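Local coordinates for protein malonyl-CoA decarboxylase (Rhodopseudomonas palustris, PDB 4KSA) that probably catalyses the decarboxylation of malonyl-CoA to acetyl-CoA and carbon dioxide, and is found as an assembly of four chains, at residues Y193-T198 with S267-Q272; N185-I190 with H200-L205; A60-G65 with R124-A129. All blocks are in the same frame, centred on the assembly; numbering follows the deposited sequence.

Contact 1 (Y193-T198 with S267-Q272)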
ATOM      1  N   TYR A 193       6.845 -26.413  -5.015  1.00 82.70           N
ATOM      2  CA  TYR A 193       6.170 -26.902  -3.807  1.00 84.68           C
ATOM      3  C   TYR A 193       4.811 -27.578  -4.078  1.00 87.99           C
ATOM      4  O   TYR A 193       4.176 -28.083  -3.147  1.00 87.95           O
ATOM      5  CB  TYR A 193       5.909 -25.747  -2.829  1.00 81.69           C
ATOM      6  CG  TYR A 193       7.094 -24.887  -2.445  1.00 78.30           C
ATOM      7  CD1 TYR A 193       6.895 -23.661  -1.805  1.00 76.33           C
ATOM      8  CD2 TYR A 193       8.405 -25.286  -2.711  1.00 77.22           C
ATOM      9  CE1 TYR A 193       7.961 -22.855  -1.439  1.00 75.05           C
ATOM     10  CE2 TYR A 193       9.483 -24.484  -2.350  1.00 75.64           C
ATOM     11  CZ  TYR A 193       9.252 -23.270  -1.713  1.00 75.77           C
ATOM     12  OH  TYR A 193      10.314 -22.472  -1.349  1.00 76.09           O
ATOM     13  N   GLU A 194       4.354 -27.571  -5.328  1.00 91.38           N
ATOM     14  CA  GLU A 194       3.064 -28.173  -5.657  1.00 95.13           C
ATOM     15  C   GLU A 194       3.041 -29.655  -5.287  1.00 97.50           C
ATOM     16  O   GLU A 194       3.932 -30.413  -5.687  1.00 97.92           O
ATOM     17  CB  GLU A 194       2.753 -28.003  -7.152  1.00 95.87           C
ATOM     18  CG  GLU A 194       1.442 -28.665  -7.605  1.00 96.31           C
ATOM     19  CD  GLU A 194       0.202 -28.085  -6.929  1.00 96.38           C
ATOM     20  OE1 GLU A 194      -0.839 -28.777  -6.902  1.00 95.06           O
ATOM     21  OE2 GLU A 194       0.262 -26.937  -6.439  1.00 96.50           O
ATOM     22  N   GLN A 195       2.015 -30.053  -4.529  1.00 99.49           N
ATOM     23  CA  GLN A 195       1.846 -31.439  -4.074  1.00101.26           C
ATOM     24  C   GLN A 195       1.020 -32.311  -5.021  1.00102.02           C
ATOM     25  O   GLN A 195       1.568 -33.074  -5.817  1.00101.29           O
ATOM     26  CB  GLN A 195       1.204 -31.453  -2.684  1.00101.20           C
ATOM     27  CG  GLN A 195       2.028 -30.737  -1.629  1.00102.57           C
ATOM     28  CD  GLN A 195       3.472 -31.218  -1.596  1.00103.29           C
ATOM     29  OE1 GLN A 195       3.741 -32.405  -1.397  1.00103.76           O
ATOM     30  NE2 GLN A 195       4.407 -30.295  -1.793  1.00103.20           N
ATOM     31  N   VAL A 196      -0.299 -32.206  -4.920  1.00103.55           N
ATOM     32  CA  VAL A 196      -1.189 -32.975  -5.782  1.00105.05           C
ATOM     33  C   VAL A 196      -0.870 -32.760  -7.264  1.00106.36           C
ATOM     34  O   VAL A 196      -0.065 -33.489  -7.846  1.00106.93           O
ATOM     35  CB  VAL A 196      -2.669 -32.600  -5.535  1.00104.43           C
ATOM     36  CG1 VAL A 196      -3.259 -33.466  -4.428  1.00104.12           C
ATOM     37  CG2 VAL A 196      -2.764 -31.131  -5.158  1.00105.01           C
ATOM     38  N   HIS A 197      -1.500 -31.750  -7.862  1.00107.26           N
ATOM     39  CA  HIS A 197      -1.320 -31.427  -9.281  1.00108.02           C
ATOM     40  C   HIS A 197       0.113 -31.547  -9.799  1.00108.12           C
ATOM     41  O   HIS A 197       1.075 -31.415  -9.040  1.00108.39           O
ATOM     42  CB  HIS A 197      -1.837 -30.013  -9.557  1.00108.37           C
ATOM     43  CG  HIS A 197      -3.261 -29.805  -9.149  1.00108.46           C
ATOM     44  ND1 HIS A 197      -4.307 -30.490  -9.728  1.00108.54           N
ATOM     45  CD2 HIS A 197      -3.810 -29.004  -8.206  1.00108.29           C
ATOM     46  CE1 HIS A 197      -5.440 -30.119  -9.160  1.00108.79           C
ATOM     47  NE2 HIS A 197      -5.166 -29.219  -8.233  1.00108.66           N
ATOM     48  N   THR A 198       0.236 -31.802 -11.100  1.00108.26           N
ATOM     49  CA  THR A 198       1.536 -31.934 -11.761  1.00108.14           C
ATOM     50  C   THR A 198       1.835 -30.633 -12.496  1.00107.61           C
ATOM     51  O   THR A 198       1.010 -30.149 -13.272  1.00107.00           O
ATOM     52  CB  THR A 198       1.542 -33.093 -12.797  1.00108.18           C
ATOM     53  OG1 THR A 198       1.207 -34.329 -12.149  1.00107.12           O
ATOM     54  CG2 THR A 198       2.916 -33.221 -13.448  1.00107.37           C
ATOM     55  N   SER A 267      -5.389 -30.540   0.055  1.00 50.45           N
ATOM     56  CA  SER A 267      -3.925 -30.492   0.119  1.00 50.36           C
ATOM     57  C   SER A 267      -3.444 -29.412   1.063  1.00 48.39           C
ATOM     58  O   SER A 267      -3.794 -28.251   0.899  1.00 48.58           O
ATOM     59  CB  SER A 267      -3.327 -30.222  -1.252  1.00 51.33           C
ATOM     60  OG  SER A 267      -1.915 -30.274  -1.176  1.00 55.28           O
ATOM     61  N   ILE A 268      -2.656 -29.794   2.059  1.00 46.65           N
ATOM     62  CA  ILE A 268      -2.108 -28.827   3.007  1.00 46.56           C
ATOM     63  C   ILE A 268      -0.650 -29.184   3.178  1.00 45.12           C
ATOM     64  O   ILE A 268      -0.354 -30.294   3.601  1.00 46.90           O
ATOM     65  CB  ILE A 268      -2.785 -28.906   4.365  1.00 46.94           C
ATOM     66  CG1 ILE A 268      -4.253 -28.547   4.222  1.00 47.61           C
ATOM     67  CG2 ILE A 268      -2.116 -27.939   5.321  1.00 47.59           C
ATOM     68  CD1 ILE A 268      -4.932 -28.373   5.532  1.00 51.21           C
ATOM     69  N   SER A 269       0.260 -28.267   2.856  1.00 42.66           N
ATOM     70  CA  SER A 269       1.683 -28.585   2.958  1.00 41.86           C
ATOM     71  C   SER A 269       2.594 -27.559   3.599  1.00 41.31           C
ATOM     72  O   SER A 269       2.401 -26.360   3.426  1.00 42.50           O
ATOM     73  CB  SER A 269       2.234 -28.937   1.576  1.00 40.54           C
ATOM     74  OG  SER A 269       1.448 -28.369   0.552  1.00 43.63           O
ATOM     75  N   ASN A 270       3.575 -28.051   4.362  1.00 41.45           N
ATOM     76  CA  ASN A 270       4.573 -27.204   5.017  1.00 41.31           C
ATOM     77  C   ASN A 270       5.725 -27.170   4.024  1.00 41.18           C
ATOM     78  O   ASN A 270       6.324 -28.204   3.761  1.00 43.26           O
ATOM     79  CB  ASN A 270       5.048 -27.829   6.311  1.00 41.67           C
ATOM     80  CG  ASN A 270       4.791 -26.938   7.501  1.00 47.04           C
ATOM     81  OD1 ASN A 270       3.648 -26.817   7.962  1.00 48.41           O
ATOM     82  ND2 ASN A 270       5.853 -26.288   8.006  1.00 46.37           N
ATOM     83  N   THR A 271       6.063 -25.995   3.495  1.00 38.48           N
ATOM     84  CA  THR A 271       7.087 -25.927   2.456  1.00 36.31           C
ATOM     85  C   THR A 271       8.543 -25.882   2.819  1.00 35.40           C
ATOM     86  O   THR A 271       9.390 -26.136   1.973  1.00 37.08           O
ATOM     87  CB  THR A 271       6.836 -24.747   1.514  1.00 34.87           C
ATOM     88  OG1 THR A 271       7.275 -23.531   2.139  1.00 32.58           O
ATOM     89  CG2 THR A 271       5.348 -24.651   1.190  1.00 33.60           C
ATOM     90  N   GLN A 272       8.848 -25.558   4.059  1.00 36.17           N
ATOM     91  CA  GLN A 272      10.239 -25.467   4.465  1.00 37.49           C
ATOM     92  C   GLN A 272      10.652 -26.580   5.409  1.00 38.23           C
ATOM     93  O   GLN A 272      10.307 -26.562   6.591  1.00 39.18           O
ATOM     94  CB  GLN A 272      10.505 -24.110   5.136  1.00 39.08           C
ATOM     95  CG  GLN A 272      10.018 -22.906   4.349  1.00 39.20           C
ATOM     96  CD  GLN A 272      10.613 -22.846   2.961  1.00 39.50           C
ATOM     97  OE1 GLN A 272       9.895 -22.889   1.965  1.00 38.56           O
ATOM     98  NE2 GLN A 272      11.931 -22.749   2.886  1.00 39.35           N
TER
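The ring of Y193 over T271 starts a surface contact in which the end of helix 184-193 and the loop after it run alongside the end of strand 262-270. This strand is an inner member of the mixed sheet in the C-terminal domain, whose family belongs to the acetyltransferase clan. The two segments run in nearly opposite directions. S267, S269 and T271 point toward the loop, whereas I268 and N270 point away, and I268 meets helix 378-385.

The main feature is a CH-pi contact. T271 CB sits 3.9 Å from the centroid of the Y193 ring, 28° off its normal. T271 CG2 comes within 3.5 Å of Y193 CD1. The two side chains cross at about a right angle. Y193 OH is hydrogen-bonded to E227.

Q195 is the second point of touch. Its chain bends at chi2 (-52°), which folds the amide back over its own loop. Q195 NE2 donates to Y193 O at 2.6 Å, from above the carbonyl plane and 44° out of it. The bend turns the aliphatic part to the strand: Q195 CG lies 3.3 Å from S269 OG, and Q195 CB 3.7 Å from S267 OG. V196 CG2 touches S267 CB at 4.0 Å.

S267 OG is bonded to E233 of the neighbouring strand, and T271 OG1, just past the strand, to P228 O. No clear hydrogen bond crosses between 193-198 and 267-272; next to them, H197 NE2 bonds to Y266 OH. The direct contact is thus mainly CH-pi and van der Waals packing, with polar ends bonded to these neighbours.

Contact 2 (N185-I190 with H200-L205)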
ATOM      1  N   ASN A 185       7.921 -14.395  -8.987  1.00 38.99           N
ATOM      2  CA  ASN A 185       8.934 -14.989  -8.126  1.00 37.26           C
ATOM      3  C   ASN A 185       8.312 -15.898  -7.064  1.00 37.12           C
ATOM      4  O   ASN A 185       8.884 -16.926  -6.705  1.00 36.36           O
ATOM      5  CB  ASN A 185       9.819 -13.908  -7.498  1.00 35.28           C
ATOM      6  CG  ASN A 185       9.161 -13.185  -6.339  1.00 38.88           C
ATOM      7  OD1 ASN A 185       8.101 -12.567  -6.480  1.00 39.96           O
ATOM      8  ND2 ASN A 185       9.809 -13.241  -5.177  1.00 37.21           N
ATOM      9  N   ILE A 186       7.137 -15.534  -6.566  1.00 36.62           N
ATOM     10  CA  ILE A 186       6.482 -16.392  -5.585  1.00 36.51           C
ATOM     11  C   ILE A 186       5.877 -17.578  -6.337  1.00 38.67           C
ATOM     12  O   ILE A 186       5.959 -18.710  -5.882  1.00 38.73           O
ATOM     13  CB  ILE A 186       5.359 -15.662  -4.823  1.00 32.85           C
ATOM     14  CG1 ILE A 186       5.965 -14.588  -3.899  1.00 31.07           C
ATOM     15  CG2 ILE A 186       4.519 -16.673  -4.047  1.00 26.33           C
ATOM     16  CD1 ILE A 186       4.951 -13.625  -3.274  1.00 22.92           C
ATOM     17  N   LEU A 187       5.285 -17.323  -7.500  1.00 40.01           N
ATOM     18  CA  LEU A 187       4.695 -18.408  -8.270  1.00 42.19           C
ATOM     19  C   LEU A 187       5.741 -19.422  -8.693  1.00 42.96           C
ATOM     20  O   LEU A 187       5.451 -20.607  -8.801  1.00 43.57           O
ATOM     21  CB  LEU A 187       3.955 -17.875  -9.504  1.00 39.69           C
ATOM     22  CG  LEU A 187       2.605 -17.231  -9.164  1.00 40.44           C
ATOM     23  CD1 LEU A 187       1.949 -16.833 -10.443  1.00 40.54           C
ATOM     24  CD2 LEU A 187       1.698 -18.188  -8.388  1.00 37.23           C
ATOM     25  N   GLU A 188       6.957 -18.951  -8.919  1.00 44.55           N
ATOM     26  CA  GLU A 188       8.049 -19.822  -9.336  1.00 47.14           C
ATOM     27  C   GLU A 188       8.322 -20.846  -8.240  1.00 47.85           C
ATOM     28  O   GLU A 188       8.452 -22.038  -8.509  1.00 47.83           O
ATOM     29  CB  GLU A 188       9.294 -18.980  -9.618  1.00 49.06           C
ATOM     30  CG  GLU A 188      10.470 -19.719 -10.223  1.00 50.25           C
ATOM     31  CD  GLU A 188      11.484 -18.761 -10.854  1.00 53.69           C
ATOM     32  OE1 GLU A 188      11.477 -18.617 -12.101  1.00 56.17           O
ATOM     33  OE2 GLU A 188      12.277 -18.143 -10.108  1.00 52.83           O
ATOM     34  N   LYS A 189       8.398 -20.377  -7.000  1.00 48.51           N
ATOM     35  CA  LYS A 189       8.629 -21.267  -5.875  1.00 48.22           C
ATOM     36  C   LYS A 189       7.475 -22.259  -5.789  1.00 51.74           C
ATOM     37  O   LYS A 189       7.693 -23.437  -5.546  1.00 53.03           O
ATOM     38  CB  LYS A 189       8.713 -20.479  -4.571  1.00 42.89           C
ATOM     39  CG  LYS A 189       9.789 -19.410  -4.510  1.00 39.67           C
ATOM     40  CD  LYS A 189       9.644 -18.610  -3.224  1.00 40.09           C
ATOM     41  CE  LYS A 189      10.513 -17.371  -3.199  1.00 41.58           C
ATOM     42  NZ  LYS A 189      11.969 -17.635  -3.007  1.00 43.83           N
ATOM     43  N   ILE A 190       6.251 -21.779  -5.995  1.00 55.96           N
ATOM     44  CA  ILE A 190       5.061 -22.630  -5.934  1.00 59.88           C
ATOM     45  C   ILE A 190       5.129 -23.775  -6.947  1.00 62.54           C
ATOM     46  O   ILE A 190       4.638 -24.868  -6.692  1.00 62.65           O
ATOM     47  CB  ILE A 190       3.762 -21.814  -6.197  1.00 60.05           C
ATOM     48  CG1 ILE A 190       3.464 -20.878  -5.022  1.00 59.55           C
ATOM     49  CG2 ILE A 190       2.579 -22.759  -6.402  1.00 60.28           C
ATOM     50  CD1 ILE A 190       2.984 -21.590  -3.783  1.00 59.04           C
ATOM     51  N   HIS A 200       4.904 -28.367 -14.724  1.00107.80           N
ATOM     52  CA  HIS A 200       6.179 -28.256 -15.441  1.00106.95           C
ATOM     53  C   HIS A 200       6.588 -26.795 -15.632  1.00104.84           C
ATOM     54  O   HIS A 200       7.393 -26.270 -14.865  1.00103.77           O
ATOM     55  CB  HIS A 200       6.080 -28.946 -16.806  1.00109.09           C
ATOM     56  CG  HIS A 200       6.378 -30.414 -16.764  1.00111.14           C
ATOM     57  ND1 HIS A 200       5.749 -31.280 -15.894  1.00111.83           N
ATOM     58  CD2 HIS A 200       7.247 -31.166 -17.480  1.00111.42           C
ATOM     59  CE1 HIS A 200       6.220 -32.501 -16.075  1.00111.66           C
ATOM     60  NE2 HIS A 200       7.129 -32.459 -17.031  1.00111.85           N
ATOM     61  N   ASP A 201       6.060 -26.144 -16.666  1.00103.02           N
ATOM     62  CA  ASP A 201       6.383 -24.740 -16.883  1.00101.45           C
ATOM     63  C   ASP A 201       5.240 -23.866 -16.375  1.00100.56           C
ATOM     64  O   ASP A 201       4.462 -24.283 -15.515  1.00 99.64           O
ATOM     65  CB  ASP A 201       6.680 -24.437 -18.367  1.00100.19           C
ATOM     66  CG  ASP A 201       5.554 -24.845 -19.298  1.00 99.28           C
ATOM     67  OD1 ASP A 201       4.373 -24.718 -18.916  1.00 99.15           O
ATOM     68  OD2 ASP A 201       5.857 -25.275 -20.431  1.00 98.62           O
ATOM     69  N   TRP A 202       5.131 -22.657 -16.907  1.00 99.90           N
ATOM     70  CA  TRP A 202       4.088 -21.746 -16.470  1.00 99.34           C
ATOM     71  C   TRP A 202       2.691 -22.038 -17.018  1.00 99.20           C
ATOM     72  O   TRP A 202       1.689 -21.617 -16.437  1.00 98.68           O
ATOM     73  CB  TRP A 202       4.511 -20.313 -16.785  1.00 98.21           C
ATOM     74  CG  TRP A 202       5.744 -19.936 -16.025  1.00 97.24           C
ATOM     75  CD1 TRP A 202       7.034 -20.254 -16.339  1.00 96.21           C
ATOM     76  CD2 TRP A 202       5.796 -19.243 -14.773  1.00 96.68           C
ATOM     77  NE1 TRP A 202       7.885 -19.806 -15.361  1.00 95.36           N
ATOM     78  CE2 TRP A 202       7.152 -19.181 -14.387  1.00 96.33           C
ATOM     79  CE3 TRP A 202       4.825 -18.670 -13.939  1.00 96.15           C
ATOM     80  CZ2 TRP A 202       7.567 -18.564 -13.200  1.00 96.32           C
ATOM     81  CZ3 TRP A 202       5.235 -18.059 -12.761  1.00 96.80           C
ATOM     82  CH2 TRP A 202       6.597 -18.010 -12.404  1.00 96.76           C
ATOM     83  N   ASP A 203       2.627 -22.770 -18.125  1.00 99.17           N
ATOM     84  CA  ASP A 203       1.350 -23.128 -18.733  1.00 98.96           C
ATOM     85  C   ASP A 203       0.592 -24.064 -17.793  1.00 98.23           C
ATOM     86  O   ASP A 203      -0.638 -24.032 -17.724  1.00 98.25           O
ATOM     87  CB  ASP A 203       1.591 -23.817 -20.076  1.00100.28           C
ATOM     88  CG  ASP A 203       2.320 -22.924 -21.062  1.00100.85           C
ATOM     89  OD1 ASP A 203       2.991 -23.461 -21.973  1.00101.23           O
ATOM     90  OD2 ASP A 203       2.216 -21.685 -20.930  1.00100.58           O
ATOM     91  N   ASP A 204       1.340 -24.895 -17.073  1.00 96.80           N
ATOM     92  CA  ASP A 204       0.764 -25.840 -16.121  1.00 95.36           C
ATOM     93  C   ASP A 204       0.215 -25.090 -14.918  1.00 93.97           C
ATOM     94  O   ASP A 204      -0.948 -25.249 -14.547  1.00 94.49           O
ATOM     95  CB  ASP A 204       1.832 -26.818 -15.632  1.00 96.34           C
ATOM     96  CG  ASP A 204       2.381 -27.685 -16.735  1.00 97.00           C
ATOM     97  OD1 ASP A 204       2.697 -27.144 -17.817  1.00 97.97           O
ATOM     98  OD2 ASP A 204       2.505 -28.909 -16.515  1.00 97.09           O
ATOM     99  N   LEU A 205       1.077 -24.281 -14.309  1.00 91.64           N
ATOM    100  CA  LEU A 205       0.720 -23.494 -13.135  1.00 88.87           C
ATOM    101  C   LEU A 205      -0.464 -22.584 -13.469  1.00 87.07           C
ATOM    102  O   LEU A 205      -1.461 -22.568 -12.742  1.00 85.45           O
ATOM    103  CB  LEU A 205       1.946 -22.679 -12.674  1.00 88.35           C
ATOM    104  CG  LEU A 205       2.067 -22.077 -11.262  1.00 86.18           C
ATOM    105  CD1 LEU A 205       1.239 -20.820 -11.156  1.00 85.99           C
ATOM    106  CD2 LEU A 205       1.645 -23.097 -10.222  1.00 85.55           C
TER
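W202 and L205 of one helix pack against L187 of another in a short helix-loop-helix. Helix 184-193 is followed by a loop and then by helix 202-209. The contact is buried and apolar, and no hydrogen bond crosses it.

W202 meets the first helix with the outer atoms of its six-membered ring. Its CG is anti to the carbonyl carbon (chi1 -63°), and this carries the indole across to helix 184-193. W202 CZ3 reaches L187 CB at 3.5 Å. W202 CH2 lies 3.6 Å from E188 N, so the ring touches backbone as well as side chain. W202 CZ2 comes 4.0 Å from E188 CB. L187 CB and E188 N both approach the ring obliquely.

L205, three residues on, packs with both methyls. They divide the work: L205 CD1 packs on L187 CD2 at 3.8 Å, and L205 CD2 on I190 CG2 at 3.9 Å. The L187 side chain slants across that of L205, while I190 meets it at about a right angle. L187 and I190 also reach I178 of strand 174-178, which ties the pair of helices to an outer strand of the sheet within this chain.

A second subunit also packs here. Its W202 stacks on this W202, and its R206 forms a salt bridge with E188 OE1. With an alanine in place of W202, a gap is likely to open beside L187 and E188, and the indole stack between the two subunits would be lost.

The second helix is capped by D201 at the N-cap position. D201 OD1 accepts from D203 N at 2.7 Å, on the anti side of the carboxylate and 35° out of its plane.

Contact 3 (A60-G65 with R124-A129)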
ATOM      1  N   ALA A  60      27.943 -12.815   7.757  1.00 47.08           N
ATOM      2  CA  ALA A  60      27.662 -12.916   6.341  1.00 48.77           C
ATOM      3  C   ALA A  60      28.719 -13.821   5.709  1.00 50.26           C
ATOM      4  O   ALA A  60      28.417 -14.636   4.838  1.00 50.53           O
ATOM      5  CB  ALA A  60      27.691 -11.540   5.715  1.00 47.65           C
ATOM      6  N   SER A  61      29.953 -13.688   6.189  1.00 52.36           N
ATOM      7  CA  SER A  61      31.078 -14.457   5.686  1.00 53.11           C
ATOM      8  C   SER A  61      30.922 -15.942   6.018  1.00 53.74           C
ATOM      9  O   SER A  61      31.061 -16.794   5.138  1.00 54.07           O
ATOM     10  CB  SER A  61      32.385 -13.901   6.283  1.00 54.25           C
ATOM     11  OG  SER A  61      33.505 -14.105   5.422  1.00 55.03           O
ATOM     12  N   LEU A  62      30.625 -16.245   7.283  1.00 53.20           N
ATOM     13  CA  LEU A  62      30.455 -17.627   7.740  1.00 51.49           C
ATOM     14  C   LEU A  62      29.355 -18.364   6.970  1.00 50.52           C
ATOM     15  O   LEU A  62      29.531 -19.520   6.574  1.00 50.43           O
ATOM     16  CB  LEU A  62      30.148 -17.647   9.249  1.00 51.06           C
ATOM     17  CG  LEU A  62      30.118 -19.013   9.952  1.00 50.47           C
ATOM     18  CD1 LEU A  62      30.368 -18.846  11.439  1.00 50.82           C
ATOM     19  CD2 LEU A  62      28.785 -19.681   9.718  1.00 49.88           C
ATOM     20  N   LEU A  63      28.225 -17.696   6.760  1.00 48.55           N
ATOM     21  CA  LEU A  63      27.113 -18.296   6.038  1.00 46.30           C
ATOM     22  C   LEU A  63      27.492 -18.618   4.609  1.00 46.69           C
ATOM     23  O   LEU A  63      27.148 -19.693   4.096  1.00 48.03           O
ATOM     24  CB  LEU A  63      25.899 -17.369   6.052  1.00 43.15           C
ATOM     25  CG  LEU A  63      25.205 -17.285   7.414  1.00 41.88           C
ATOM     26  CD1 LEU A  63      24.172 -16.189   7.423  1.00 40.95           C
ATOM     27  CD2 LEU A  63      24.559 -18.607   7.712  1.00 40.65           C
ATOM     28  N   ALA A  64      28.193 -17.692   3.960  1.00 45.21           N
ATOM     29  CA  ALA A  64      28.618 -17.903   2.578  1.00 44.61           C
ATOM     30  C   ALA A  64      29.595 -19.079   2.521  1.00 44.88           C
ATOM     31  O   ALA A  64      29.535 -19.918   1.615  1.00 43.68           O
ATOM     32  CB  ALA A  64      29.275 -16.646   2.036  1.00 41.97           C
ATOM     33  N   GLY A  65      30.490 -19.128   3.504  1.00 44.94           N
ATOM     34  CA  GLY A  65      31.466 -20.190   3.572  1.00 44.70           C
ATOM     35  C   GLY A  65      30.788 -21.528   3.734  1.00 45.10           C
ATOM     36  O   GLY A  65      31.123 -22.487   3.038  1.00 47.67           O
ATOM     37  N   ARG A 124      22.038 -16.536  16.785  1.00 37.44           N
ATOM     38  CA  ARG A 124      21.456 -15.191  16.886  1.00 36.92           C
ATOM     39  C   ARG A 124      22.245 -14.191  16.085  1.00 38.76           C
ATOM     40  O   ARG A 124      21.667 -13.304  15.456  1.00 42.12           O
ATOM     41  CB  ARG A 124      21.376 -14.701  18.329  1.00 31.43           C
ATOM     42  CG  ARG A 124      20.183 -15.247  19.073  1.00 33.34           C
ATOM     43  CD  ARG A 124      19.969 -14.499  20.366  1.00 33.49           C
ATOM     44  NE  ARG A 124      20.977 -14.849  21.351  1.00 38.26           N
ATOM     45  CZ  ARG A 124      20.810 -15.785  22.277  1.00 37.44           C
ATOM     46  NH1 ARG A 124      19.666 -16.446  22.347  1.00 41.95           N
ATOM     47  NH2 ARG A 124      21.797 -16.075  23.106  1.00 36.00           N
ATOM     48  N   ARG A 125      23.564 -14.331  16.096  1.00 39.46           N
ATOM     49  CA  ARG A 125      24.396 -13.412  15.350  1.00 41.07           C
ATOM     50  C   ARG A 125      24.354 -13.687  13.859  1.00 42.08           C
ATOM     51  O   ARG A 125      24.342 -12.755  13.062  1.00 46.37           O
ATOM     52  CB  ARG A 125      25.826 -13.471  15.870  1.00 40.78           C
ATOM     53  CG  ARG A 125      25.907 -13.042  17.313  1.00 41.16           C
ATOM     54  CD  ARG A 125      27.327 -12.749  17.754  1.00 44.19           C
ATOM     55  NE  ARG A 125      27.328 -12.357  19.158  1.00 47.44           N
ATOM     56  CZ  ARG A 125      28.291 -11.659  19.753  1.00 48.53           C
ATOM     57  NH1 ARG A 125      29.371 -11.270  19.073  1.00 45.83           N
ATOM     58  NH2 ARG A 125      28.144 -11.301  21.025  1.00 49.75           N
ATOM     59  N   LEU A 126      24.322 -14.957  13.475  1.00 42.62           N
ATOM     60  CA  LEU A 126      24.282 -15.319  12.060  1.00 41.82           C
ATOM     61  C   LEU A 126      22.992 -14.854  11.430  1.00 42.30           C
ATOM     62  O   LEU A 126      22.891 -14.737  10.218  1.00 41.93           O
ATOM     63  CB  LEU A 126      24.386 -16.827  11.896  1.00 42.30           C
ATOM     64  CG  LEU A 126      25.731 -17.448  12.249  1.00 42.13           C
ATOM     65  CD1 LEU A 126      25.640 -18.951  12.097  1.00 43.20           C
ATOM     66  CD2 LEU A 126      26.809 -16.872  11.328  1.00 42.72           C
ATOM     67  N   ASN A 127      22.004 -14.589  12.275  1.00 43.61           N
ATOM     68  CA  ASN A 127      20.701 -14.152  11.814  1.00 42.22           C
ATOM     69  C   ASN A 127      20.693 -12.698  11.402  1.00 41.88           C
ATOM     70  O   ASN A 127      19.711 -12.212  10.856  1.00 43.45           O
ATOM     71  CB  ASN A 127      19.657 -14.392  12.903  1.00 40.44           C
ATOM     72  CG  ASN A 127      18.250 -14.243  12.388  1.00 38.01           C
ATOM     73  OD1 ASN A 127      17.901 -14.789  11.348  1.00 36.96           O
ATOM     74  ND2 ASN A 127      17.433 -13.511  13.115  1.00 38.82           N
ATOM     75  N   HIS A 128      21.793 -12.002  11.651  1.00 42.62           N
ATOM     76  CA  HIS A 128      21.872 -10.595  11.281  1.00 43.60           C
ATOM     77  C   HIS A 128      22.465 -10.420   9.889  1.00 42.28           C
ATOM     78  O   HIS A 128      22.435  -9.340   9.313  1.00 43.26           O
ATOM     79  CB  HIS A 128      22.672  -9.814  12.323  1.00 43.72           C
ATOM     80  CG  HIS A 128      21.928  -9.602  13.602  1.00 48.53           C
ATOM     81  ND1 HIS A 128      22.455  -9.921  14.835  1.00 52.04           N
ATOM     82  CD2 HIS A 128      20.687  -9.114  13.840  1.00 51.21           C
ATOM     83  CE1 HIS A 128      21.573  -9.639  15.779  1.00 52.34           C
ATOM     84  NE2 HIS A 128      20.491  -9.148  15.201  1.00 53.22           N
ATOM     85  N   ALA A 129      22.994 -11.496   9.340  1.00 40.55           N
ATOM     86  CA  ALA A 129      23.558 -11.428   8.014  1.00 39.54           C
ATOM     87  C   ALA A 129      22.395 -11.346   7.041  1.00 39.19           C
ATOM     88  O   ALA A 129      21.353 -11.964   7.251  1.00 40.93           O
ATOM     89  CB  ALA A 129      24.392 -12.668   7.740  1.00 37.54           C
TER
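L62 and L63 of helix 52-68 pack on L126 and A129, where helix 118-126 runs into a type I beta turn. This is helix-to-helix packing within the all-helical N-terminal part of the chain. It is apolar, and no hydrogen bond links the two segments.

L62 can be followed atom by atom. It leaves the helix toward the other segment with CG anti to the backbone N (chi1 -172°). L62 CB lies 4.0 Å from L126 CD2. L62 CG is a little further from the same methyl. At the fork, L62 CD1 stays 4.1 Å from L126 CD2, and L62 CD2 comes closer, at 3.8 Å. This last methyl also touches the other branch, with L126 CD1 at 4.0 Å. L126 CD2 thus lies within about 4.2 Å of L62 CB, CG and both methyls. The two side chains cross at about a right angle. L62 also packs on L42 and S43 of helix 36-48, and L126 on L46 of that helix.

L63 works one residue on, with CG anti to its carbonyl carbon (chi1 -72°). Its CD1 methyl meets both L126 O and A129 CB, and L63 also meets A135 of helix 132-146. Four helices therefore gather round this small core.

The turn from L126 to A129 swings A129 back against the start of the 60-65 segment. There the two segments come near, with A60 CB 4.0 Å from A129 CB. A129 CB faces L63 as well, 3.5 Å from L63 CD1, and that methyl lies 3.4 Å from L126 O.

Overall arrangement
Contact 3 comes first along the chain and closes before the others open. It belongs to the helical N-terminal part, and its centre is about 30 Å from the centres of contacts 1 and 2. Those two lie in the C-terminal domain, with centres about 13 Å apart. Their segments alternate in sequence. Helix 184-193 serves both: its body packs in contact 2 and its last residue in contact 1. The loop of contact 1 leads to helix 202-209, and T198 O lies 3.8 Å from D204 OD2. Contact 1 lays the helix end and loop on the mixed sheet; contact 2 packs the two helices beside a second subunit. Contact 3 packs helix 52-68 on helix 118-126, touching neither.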